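Local coordinates for protein transmembrane oligosaccharyl transferase (Archaeoglobus fulgidus, PDB 3WAJ) that is a membrane-embedded oligosaccharyl transferase of the STT3/AglB family, with a many-helix GT-C-type region that holds a zinc ion, at residues Y125-E130 / T176-Y181; L226-F231 / L410-I415; V256-Y261 / V283-A288. One frame throughout, in Å; residues are numbered along the deposited sequence.

All three contacts are helix-to-helix and fall within the N-terminal STT3 region, on one side of the chain's centre. Interaction 1 joins helices 121-131 and 163-181, interaction 2 joins 221-234 and 405-420, and interaction 3 joins 243-261 and 278-303. Along the chain, interaction 1 closes before the others open, and interaction 3 is nested inside the long loop that interaction 2 closes. The centre of interaction 2 lies about 14 Å from that of interaction 1 and about 19 Å from that of interaction 3. Leu410 touches Leu127, Phe228 touches Phe177, and Leu226 reaches Ser287, so the three contacts appear to form one connected run of helix packing, although interactions 1 and 3 do not touch.

Interaction 1 of 3, residues Y125-E130 / T176-Y181; sequences YLLTRE and TFLLAY
Leu126, Leu127 and Glu130 pack against Thr176, Leu178 and Leu179 in a mainly apolar helix-to-helix contact, where the later part of helix 121-131 meets that of helix 163-181. The two segments run in broadly the same direction, with axes 9.0 Å apart at closest and inclined by 39°, and their backbones come nearest at Glu130 and Leu179. At one end, methyl meets methyl: Leu126 CD2 lies 3.8 Å from Thr176 CG2, the two side chains crossing at about a right angle. The Thr176 hydroxyl is engaged elsewhere, with the carbonyls of Ser172 and Ala173 and with Thr207 OG1 of helix 199-214, which leaves CG2 as its contribution here. Leu127 and Leu178 touch more lightly, CD1 to CD1 at 4.1 Å. Both also lean on helix 405-420, through Leu410 for the former and Phe405 and Ala409 for the latter. The three helices that meet here are part of the many-helix membrane region of this GT-C clan protein; helix 163-181 also bears, at its first residue, the zinc ligand His163. The remaining pair mixes chemistries. Glu130 presents its aliphatic part first, with CG 3.6 Å from Leu179 CA, close over the backbone. A bend at chi2 (31°) then folds the carboxylate round toward the Leu179 branch, and Glu130 OE2 comes to 3.3 Å from Leu179 CD2. With CG opposite the backbone N (chi1 -165°), the Leu179 branch lies toward Glu130, and chi2 sets CD2 against the carboxylate. The other carboxylate oxygen, Glu130 OE1, is held at 2.6 Å by Arg129 NE in a salt bridge within the same helix.

Interaction 2 of 3, residues L226-F231 / L410-I415; sequences LAFMFF and LLIWAI
Ile412 of helix 405-420 points at helix 221-234 and sets its two branches against Ala227, Phe228 and Phe231. Segments 226-231 and 410-415 are inclined by 127°, with axes 9.9 Å apart at closest, and this one isoleucine is at the centre of the contact. Its CG2 branch stands opposite its own backbone N and meets two partners. One is Ala227 CB, 4.0 Å from Ile412 CG2; the other is Phe228, whose CE1 is 3.8 Å from the same methyl. The methyl lies in the plane of the Phe228 ring, at the rim, so the phenyl turns an edge to it, and the two side chains pass in opposite directions. Phe228 CE1 also reaches to 4.2 Å from Trp413 N, skirting the backbone of the second helix. The result is a single isoleucine lodged among three residues of the facing helix, in the helical membrane region of an STT3-type protein. Helix 163-181 closes in beside it: Leu174 touches both Phe228 and Trp413, and Phe177 touches Phe228. The longer branch of Ile412 runs beside the backbone N at chi1 -67° and is extended at chi2, which brings CD1 up to both Ala227 O and the Phe231 ring. Ile412 CD1 is 3.5 Å from Phe231 CD2, and the two side chains cross at a slant. It also sits 3.9 Å from Ala227 O, a carbonyl already engaged by Phe231 N within the helix. Phe231 is in turn backed by its neighbour in sequence: Phe230 CD2 rests 3.8 Å above the plane of the Phe231 ring, over its centre.

Interaction 3 of 3, residues V256-Y261 / V283-A288; sequences VSALIY and VLLGSA
Leu284 swings CG to the side beside its own backbone N (chi1 -55°), a torsion that brings the branch toward Ser257 and the CB of Tyr261, while Leu284 CB itself meets Ala258. Ser257, for its part, tucks OG between its backbone N and carbonyl carbon (chi1 67°), with the hydroxyl lying alongside the leucine. Ser257 OG is 3.6 Å from Leu284 CB, a van der Waals approach. Segments 256-261 and 283-288 run nearly antiparallel (161°), their axes 8.5 Å apart at closest. The backbones are nearest at Ala258 and Leu284 (CA to CA 5.3 Å), consistent with the small alanine side chain there. Ala258 CB touches two successive leucines, Leu284 CB at 4.0 Å and Leu285 CD2 at the same distance. Further along, Leu284 CD1 comes to 4.1 Å from Tyr261 CB, so the branch ends at the root of the tyrosine. Helices 243-261 and 278-303 are successive in the chain and pack antiparallel here, a helical hairpin with a connection of some 16 residues in the STT3 membrane region. Ala222 of helix 221-234 touches Leu284 from another helix. The hydroxyl of Ser257 bonds within its own helix, to the carbonyl of Phe254, while its oxygen still packs against Leu284. Tyr261 OH bonds to the carbonyl of Ser277. With both hydroxyls committed to main-chain carbonyls, the two segments are joined by a largely apolar fit of alanine and leucine groups that takes in the Ser257 oxygen as a packing surface.

Interaction 1 of 3, residues Y125-E130 / T176-Y181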
loop_
_atom_site.group_PDB
_atom_site.type_symbol
_atom_site.label_atom_id
_atom_site.label_comp_id
_atom_site.label_asym_id
_atom_site.label_seq_id
_atom_site.Cartn_x
_atom_site.Cartn_y
_atom_site.Cartn_z
ATOM N N TYR A 125 5.700 1.765 28.425
ATOM C CA TYR A 125 5.889 1.812 29.866
ATOM C C TYR A 125 7.323 1.447 30.202
ATOM O O TYR A 125 8.025 2.234 30.831
ATOM C CB TYR A 125 4.934 0.859 30.605
ATOM C CG TYR A 125 5.254 0.770 32.081
ATOM C CD1 TYR A 125 4.692 1.662 32.988
ATOM C CD2 TYR A 125 6.141 -0.187 32.570
ATOM C CE1 TYR A 125 5.002 1.606 34.347
ATOM C CE2 TYR A 125 6.457 -0.254 33.921
ATOM C CZ TYR A 125 5.883 0.644 34.805
ATOM O OH TYR A 125 6.191 0.578 36.146
ATOM N N LEU A 126 7.752 0.262 29.765
ATOM C CA LEU A 126 9.115 -0.214 30.011
ATOM C C LEU A 126 10.151 0.817 29.610
ATOM O O LEU A 126 11.044 1.126 30.399
ATOM C CB LEU A 126 9.394 -1.530 29.280
ATOM C CG LEU A 126 10.801 -2.074 29.545
ATOM C CD1 LEU A 126 11.006 -2.252 31.043
ATOM C CD2 LEU A 126 11.063 -3.386 28.816
ATOM N N LEU A 127 10.032 1.361 28.399
ATOM C CA LEU A 127 10.996 2.362 27.920
ATOM C C LEU A 127 10.992 3.677 28.711
ATOM O O LEU A 127 12.055 4.156 29.104
ATOM C CB LEU A 127 10.816 2.657 26.430
ATOM C CG LEU A 127 11.657 3.824 25.900
ATOM C CD1 LEU A 127 13.149 3.504 25.930
ATOM C CD2 LEU A 127 11.223 4.202 24.501
ATOM N N THR A 128 9.818 4.268 28.933
ATOM C CA THR A 128 9.782 5.548 29.639
ATOM C C THR A 128 9.909 5.390 31.155
ATOM O O THR A 128 10.070 6.377 31.873
ATOM C CB THR A 128 8.544 6.433 29.304
ATOM O OG1 THR A 128 7.742 6.581 30.473
ATOM C CG2 THR A 128 7.710 5.846 28.210
ATOM N N ARG A 129 9.833 4.151 31.633
ATOM C CA ARG A 129 10.179 3.848 33.020
ATOM C C ARG A 129 11.701 3.798 33.154
ATOM O O ARG A 129 12.272 4.342 34.095
ATOM C CB ARG A 129 9.577 2.503 33.445
ATOM C CG ARG A 129 9.529 2.247 34.948
ATOM C CD ARG A 129 10.828 1.647 35.492
ATOM N NE ARG A 129 10.984 0.237 35.134
ATOM C CZ ARG A 129 11.113 -0.753 36.014
ATOM N NH1 ARG A 129 11.116 -0.494 37.317
ATOM N NH2 ARG A 129 11.246 -2.007 35.590
ATOM N N GLU A 130 12.348 3.142 32.195
ATOM C CA GLU A 130 13.781 2.866 32.258
ATOM C C GLU A 130 14.634 4.102 32.024
ATOM O O GLU A 130 15.828 4.120 32.349
ATOM C CB GLU A 130 14.146 1.783 31.239
ATOM C CG GLU A 130 14.703 0.526 31.866
ATOM C CD GLU A 130 14.130 0.267 33.242
ATOM O OE1 GLU A 130 12.904 0.066 33.363
ATOM O OE2 GLU A 130 14.912 0.268 34.212
ATOM N N THR A 176 14.344 -2.494 26.492
ATOM C CA THR A 176 15.019 -3.692 26.978
ATOM C C THR A 176 16.531 -3.522 26.958
ATOM O O THR A 176 17.243 -4.081 27.795
ATOM C CB THR A 176 14.636 -4.947 26.165
ATOM O OG1 THR A 176 14.942 -4.737 24.777
ATOM C CG2 THR A 176 13.152 -5.291 26.346
ATOM N N PHE A 177 17.033 -2.773 25.981
ATOM C CA PHE A 177 18.458 -2.469 25.966
ATOM C C PHE A 177 18.844 -1.577 27.153
ATOM O O PHE A 177 19.862 -1.814 27.806
ATOM C CB PHE A 177 18.896 -1.805 24.668
ATOM C CG PHE A 177 20.359 -1.465 24.637
ATOM C CD1 PHE A 177 21.299 -2.439 24.340
ATOM C CD2 PHE A 177 20.799 -0.171 24.931
ATOM C CE1 PHE A 177 22.652 -2.140 24.338
ATOM C CE2 PHE A 177 22.155 0.143 24.925
ATOM C CZ PHE A 177 23.084 -0.841 24.632
ATOM N N LEU A 178 18.043 -0.549 27.423
ATOM C CA LEU A 178 18.353 0.351 28.519
ATOM C C LEU A 178 18.226 -0.403 29.833
ATOM O O LEU A 178 19.056 -0.248 30.727
ATOM C CB LEU A 178 17.483 1.609 28.474
ATOM C CG LEU A 178 17.892 2.531 27.320
ATOM C CD1 LEU A 178 17.061 3.803 27.274
ATOM C CD2 LEU A 178 19.374 2.873 27.402
ATOM N N LEU A 179 17.217 -1.259 29.926
ATOM C CA LEU A 179 17.054 -2.138 31.078
ATOM C C LEU A 179 18.295 -3.013 31.294
ATOM O O LEU A 179 18.686 -3.278 32.429
ATOM C CB LEU A 179 15.803 -3.002 30.900
ATOM C CG LEU A 179 15.215 -3.766 32.093
ATOM C CD1 LEU A 179 15.923 -5.077 32.342
ATOM C CD2 LEU A 179 15.251 -2.919 33.349
ATOM N N ALA A 180 18.925 -3.454 30.214
ATOM C CA ALA A 180 20.139 -4.263 30.348
ATOM C C ALA A 180 21.395 -3.443 30.722
ATOM O O ALA A 180 22.432 -4.021 31.054
ATOM C CB ALA A 180 20.379 -5.114 29.090
ATOM N N TYR A 181 21.298 -2.108 30.660
ATOM C CA TYR A 181 22.372 -1.209 31.127
ATOM C C TYR A 181 22.173 -0.829 32.596
ATOM O O TYR A 181 23.119 -0.442 33.274
ATOM C CB TYR A 181 22.483 0.059 30.244
ATOM C CG TYR A 181 23.203 1.253 30.882
ATOM C CD1 TYR A 181 22.498 2.390 31.273
ATOM C CD2 TYR A 181 24.578 1.246 31.081
ATOM C CE1 TYR A 181 23.144 3.482 31.856
ATOM C CE2 TYR A 181 25.236 2.335 31.664
ATOM C CZ TYR A 181 24.515 3.450 32.045
ATOM O OH TYR A 181 25.169 4.524 32.621
#

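Interaction 2 of 3, residues L226-F231 / L410-I415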
loop_
_atom_site.group_PDB
_atom_site.type_symbol
_atom_site.label_atom_id
_atom_site.label_comp_id
_atom_site.label_asym_id
_atom_site.label_seq_id
_atom_site.Cartn_x
_atom_site.Cartn_y
_atom_site.Cartn_z
ATOM N N LEU A 226 24.544 1.963 18.480
ATOM C CA LEU A 226 25.981 2.219 18.431
ATOM C C LEU A 226 26.264 3.699 18.641
ATOM O O LEU A 226 27.278 4.056 19.231
ATOM C CB LEU A 226 26.592 1.725 17.127
ATOM C CG LEU A 226 26.741 0.213 17.018
ATOM C CD1 LEU A 226 27.198 -0.145 15.613
ATOM C CD2 LEU A 226 27.724 -0.319 18.060
ATOM N N ALA A 227 25.360 4.561 18.178
ATOM C CA ALA A 227 25.465 5.990 18.485
ATOM C C ALA A 227 25.396 6.254 19.997
ATOM O O ALA A 227 26.050 7.178 20.493
ATOM C CB ALA A 227 24.411 6.798 17.730
ATOM N N PHE A 228 24.624 5.442 20.725
ATOM C CA PHE A 228 24.571 5.552 22.190
ATOM C C PHE A 228 25.961 5.374 22.762
ATOM O O PHE A 228 26.358 6.089 23.682
ATOM C CB PHE A 228 23.661 4.492 22.839
ATOM C CG PHE A 228 22.211 4.567 22.427
ATOM C CD1 PHE A 228 21.708 5.663 21.735
ATOM C CD2 PHE A 228 21.350 3.533 22.747
ATOM C CE1 PHE A 228 20.365 5.717 21.352
ATOM C CE2 PHE A 228 20.008 3.578 22.373
ATOM C CZ PHE A 228 19.516 4.672 21.679
ATOM N N MET A 229 26.693 4.400 22.232
ATOM C CA MET A 229 28.021 4.105 22.744
ATOM C C MET A 229 29.005 5.173 22.300
ATOM O O MET A 229 29.816 5.644 23.099
ATOM C CB MET A 229 28.478 2.709 22.321
ATOM C CG MET A 229 27.523 1.623 22.780
ATOM S SD MET A 229 27.969 -0.004 22.163
ATOM C CE MET A 229 29.616 -0.160 22.857
ATOM N N PHE A 230 28.918 5.559 21.033
ATOM C CA PHE A 230 29.766 6.620 20.508
ATOM C C PHE A 230 29.747 7.826 21.456
ATOM O O PHE A 230 30.782 8.224 21.985
ATOM C CB PHE A 230 29.303 7.033 19.113
ATOM C CG PHE A 230 30.108 8.149 18.515
ATOM C CD1 PHE A 230 31.312 7.887 17.877
ATOM C CD2 PHE A 230 29.666 9.464 18.591
ATOM C CE1 PHE A 230 32.068 8.922 17.315
ATOM C CE2 PHE A 230 30.418 10.507 18.036
ATOM C CZ PHE A 230 31.614 10.234 17.397
ATOM N N PHE A 231 28.556 8.362 21.709
ATOM C CA PHE A 231 28.405 9.558 22.539
ATOM C C PHE A 231 28.737 9.358 24.023
ATOM O O PHE A 231 29.304 10.250 24.645
ATOM C CB PHE A 231 27.020 10.204 22.332
ATOM C CG PHE A 231 26.888 10.930 21.012
ATOM C CD1 PHE A 231 27.682 12.041 20.730
ATOM C CD2 PHE A 231 25.985 10.499 20.045
ATOM C CE1 PHE A 231 27.570 12.706 19.501
ATOM C CE2 PHE A 231 25.871 11.163 18.818
ATOM C CZ PHE A 231 26.659 12.263 18.549
ATOM N N LEU A 410 17.697 8.396 24.731
ATOM C CA LEU A 410 16.364 8.709 24.228
ATOM C C LEU A 410 16.372 9.865 23.220
ATOM O O LEU A 410 15.719 9.788 22.174
ATOM C CB LEU A 410 15.407 8.996 25.388
ATOM C CG LEU A 410 13.941 8.599 25.202
ATOM C CD1 LEU A 410 13.754 7.074 25.237
ATOM C CD2 LEU A 410 13.101 9.290 26.264
ATOM N N LEU A 411 17.116 10.925 23.535
ATOM C CA LEU A 411 17.249 12.078 22.640
ATOM C C LEU A 411 17.848 11.696 21.287
ATOM O O LEU A 411 17.382 12.150 20.241
ATOM C CB LEU A 411 18.077 13.181 23.306
ATOM C CG LEU A 411 17.224 14.173 24.099
ATOM C CD1 LEU A 411 18.061 14.987 25.086
ATOM C CD2 LEU A 411 16.473 15.091 23.143
ATOM N N ILE A 412 18.881 10.859 21.335
ATOM C CA ILE A 412 19.562 10.369 20.148
ATOM C C ILE A 412 18.588 9.588 19.280
ATOM O O ILE A 412 18.582 9.718 18.058
ATOM C CB ILE A 412 20.745 9.451 20.541
ATOM C CG1 ILE A 412 21.836 10.253 21.251
ATOM C CG2 ILE A 412 21.335 8.750 19.325
ATOM C CD1 ILE A 412 23.049 9.413 21.632
ATOM N N TRP A 413 17.771 8.762 19.922
ATOM C CA TRP A 413 16.732 8.014 19.223
ATOM C C TRP A 413 15.750 8.972 18.554
ATOM O O TRP A 413 15.415 8.806 17.387
ATOM C CB TRP A 413 15.999 7.090 20.202
ATOM C CG TRP A 413 14.703 6.525 19.680
ATOM C CD1 TRP A 413 14.531 5.722 18.583
ATOM C CD2 TRP A 413 13.403 6.697 20.260
ATOM N NE1 TRP A 413 13.200 5.396 18.445
ATOM C CE2 TRP A 413 12.488 5.980 19.460
ATOM C CE3 TRP A 413 12.925 7.391 21.373
ATOM C CZ2 TRP A 413 11.119 5.937 19.743
ATOM C CZ3 TRP A 413 11.562 7.350 21.654
ATOM C CH2 TRP A 413 10.679 6.629 20.844
ATOM N N ALA A 414 15.316 9.984 19.300
ATOM C CA ALA A 414 14.356 10.963 18.798
ATOM C C ALA A 414 14.905 11.770 17.617
ATOM O O ALA A 414 14.232 11.929 16.596
ATOM C CB ALA A 414 13.908 11.883 19.922
ATOM N N ILE A 415 16.121 12.288 17.768
ATOM C CA ILE A 415 16.768 13.056 16.710
ATOM C C ILE A 415 17.030 12.214 15.463
ATOM O O ILE A 415 16.808 12.676 14.350
ATOM C CB ILE A 415 18.081 13.670 17.198
ATOM C CG1 ILE A 415 17.797 14.682 18.304
ATOM C CG2 ILE A 415 18.840 14.325 16.047
ATOM C CD1 ILE A 415 19.043 15.104 19.040
#

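Interaction 3 of 3, residues V256-Y261 / V283-A288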
loop_
_atom_site.group_PDB
_atom_site.type_symbol
_atom_site.label_atom_id
_atom_site.label_comp_id
_atom_site.label_asym_id
_atom_site.label_seq_id
_atom_site.Cartn_x
_atom_site.Cartn_y
_atom_site.Cartn_z
ATOM N N VAL A 256 23.312 -11.997 20.023
ATOM C CA VAL A 256 22.061 -12.739 20.054
ATOM C C VAL A 256 21.192 -12.395 18.846
ATOM O O VAL A 256 20.657 -13.288 18.200
ATOM C CB VAL A 256 21.300 -12.530 21.383
ATOM C CG1 VAL A 256 19.875 -13.078 21.294
ATOM C CG2 VAL A 256 22.059 -13.195 22.536
ATOM N N SER A 257 21.077 -11.107 18.530
ATOM C CA SER A 257 20.240 -10.670 17.410
ATOM C C SER A 257 20.682 -11.336 16.119
ATOM O O SER A 257 19.849 -11.724 15.296
ATOM C CB SER A 257 20.286 -9.148 17.248
ATOM O OG SER A 257 21.572 -8.712 16.844
ATOM N N ALA A 258 21.999 -11.474 15.952
ATOM C CA ALA A 258 22.572 -12.112 14.762
ATOM C C ALA A 258 22.198 -13.598 14.680
ATOM O O ALA A 258 21.925 -14.121 13.603
ATOM C CB ALA A 258 24.062 -11.943 14.755
ATOM N N LEU A 259 22.211 -14.272 15.827
ATOM C CA LEU A 259 21.821 -15.676 15.913
ATOM C C LEU A 259 20.370 -15.871 15.511
ATOM O O LEU A 259 20.032 -16.811 14.789
ATOM C CB LEU A 259 22.006 -16.189 17.341
ATOM C CG LEU A 259 23.402 -16.654 17.706
ATOM C CD1 LEU A 259 23.444 -17.064 19.170
ATOM C CD2 LEU A 259 23.773 -17.811 16.802
ATOM N N ILE A 260 19.512 -14.991 16.007
ATOM C CA ILE A 260 18.092 -15.038 15.688
ATOM C C ILE A 260 17.852 -14.736 14.208
ATOM O O ILE A 260 16.981 -15.328 13.572
ATOM C CB ILE A 260 17.326 -14.053 16.572
ATOM C CG1 ILE A 260 17.455 -14.499 18.020
ATOM C CG2 ILE A 260 15.852 -13.947 16.154
ATOM C CD1 ILE A 260 17.048 -13.457 18.981
ATOM N N TYR A 261 18.642 -13.823 13.658
ATOM C CA TYR A 261 18.494 -13.459 12.263
ATOM C C TYR A 261 19.011 -14.554 11.348
ATOM O O TYR A 261 18.467 -14.773 10.260
ATOM C CB TYR A 261 19.240 -12.160 11.965
ATOM C CG TYR A 261 19.041 -11.713 10.544
ATOM C CD1 TYR A 261 17.826 -11.202 10.129
ATOM C CD2 TYR A 261 20.054 -11.829 9.615
ATOM C CE1 TYR A 261 17.628 -10.801 8.821
ATOM C CE2 TYR A 261 19.871 -11.434 8.300
ATOM C CZ TYR A 261 18.656 -10.919 7.908
ATOM O OH TYR A 261 18.482 -10.520 6.602
ATOM N N VAL A 283 25.473 -6.626 9.392
ATOM C CA VAL A 283 25.258 -5.454 10.236
ATOM C C VAL A 283 25.243 -5.842 11.707
ATOM O O VAL A 283 25.904 -5.219 12.526
ATOM C CB VAL A 283 23.966 -4.680 9.882
ATOM C CG1 VAL A 283 23.769 -3.527 10.858
ATOM C CG2 VAL A 283 24.048 -4.145 8.472
ATOM N N LEU A 284 24.513 -6.898 12.032
ATOM C CA LEU A 284 24.390 -7.314 13.422
ATOM C C LEU A 284 25.693 -7.927 13.975
ATOM O O LEU A 284 26.049 -7.679 15.128
ATOM C CB LEU A 284 23.166 -8.221 13.610
ATOM C CG LEU A 284 21.863 -7.572 13.110
ATOM C CD1 LEU A 284 20.694 -8.544 13.155
ATOM C CD2 LEU A 284 21.525 -6.311 13.912
ATOM N N LEU A 285 26.409 -8.702 13.158
ATOM C CA LEU A 285 27.706 -9.254 13.574
ATOM C C LEU A 285 28.753 -8.153 13.684
ATOM O O LEU A 285 29.518 -8.110 14.643
ATOM C CB LEU A 285 28.203 -10.328 12.604
ATOM C CG LEU A 285 27.565 -11.711 12.644
ATOM C CD1 LEU A 285 27.947 -12.493 11.379
ATOM C CD2 LEU A 285 27.974 -12.474 13.899
ATOM N N GLY A 286 28.790 -7.267 12.696
ATOM C CA GLY A 286 29.720 -6.153 12.725
ATOM C C GLY A 286 29.502 -5.312 13.969
ATOM O O GLY A 286 30.461 -4.959 14.657
ATOM N N SER A 287 28.238 -5.011 14.262
ATOM C CA SER A 287 27.887 -4.221 15.441
ATOM C C SER A 287 28.414 -4.870 16.715
ATOM O O SER A 287 28.818 -4.186 17.654
ATOM C CB SER A 287 26.367 -4.039 15.536
ATOM O OG SER A 287 25.909 -3.177 14.518
ATOM N N ALA A 288 28.415 -6.200 16.731
ATOM C CA ALA A 288 28.886 -6.943 17.891
ATOM C C ALA A 288 30.387 -6.727 18.036
ATOM O O ALA A 288 30.910 -6.590 19.140
ATOM C CB ALA A 288 28.572 -8.407 17.736
#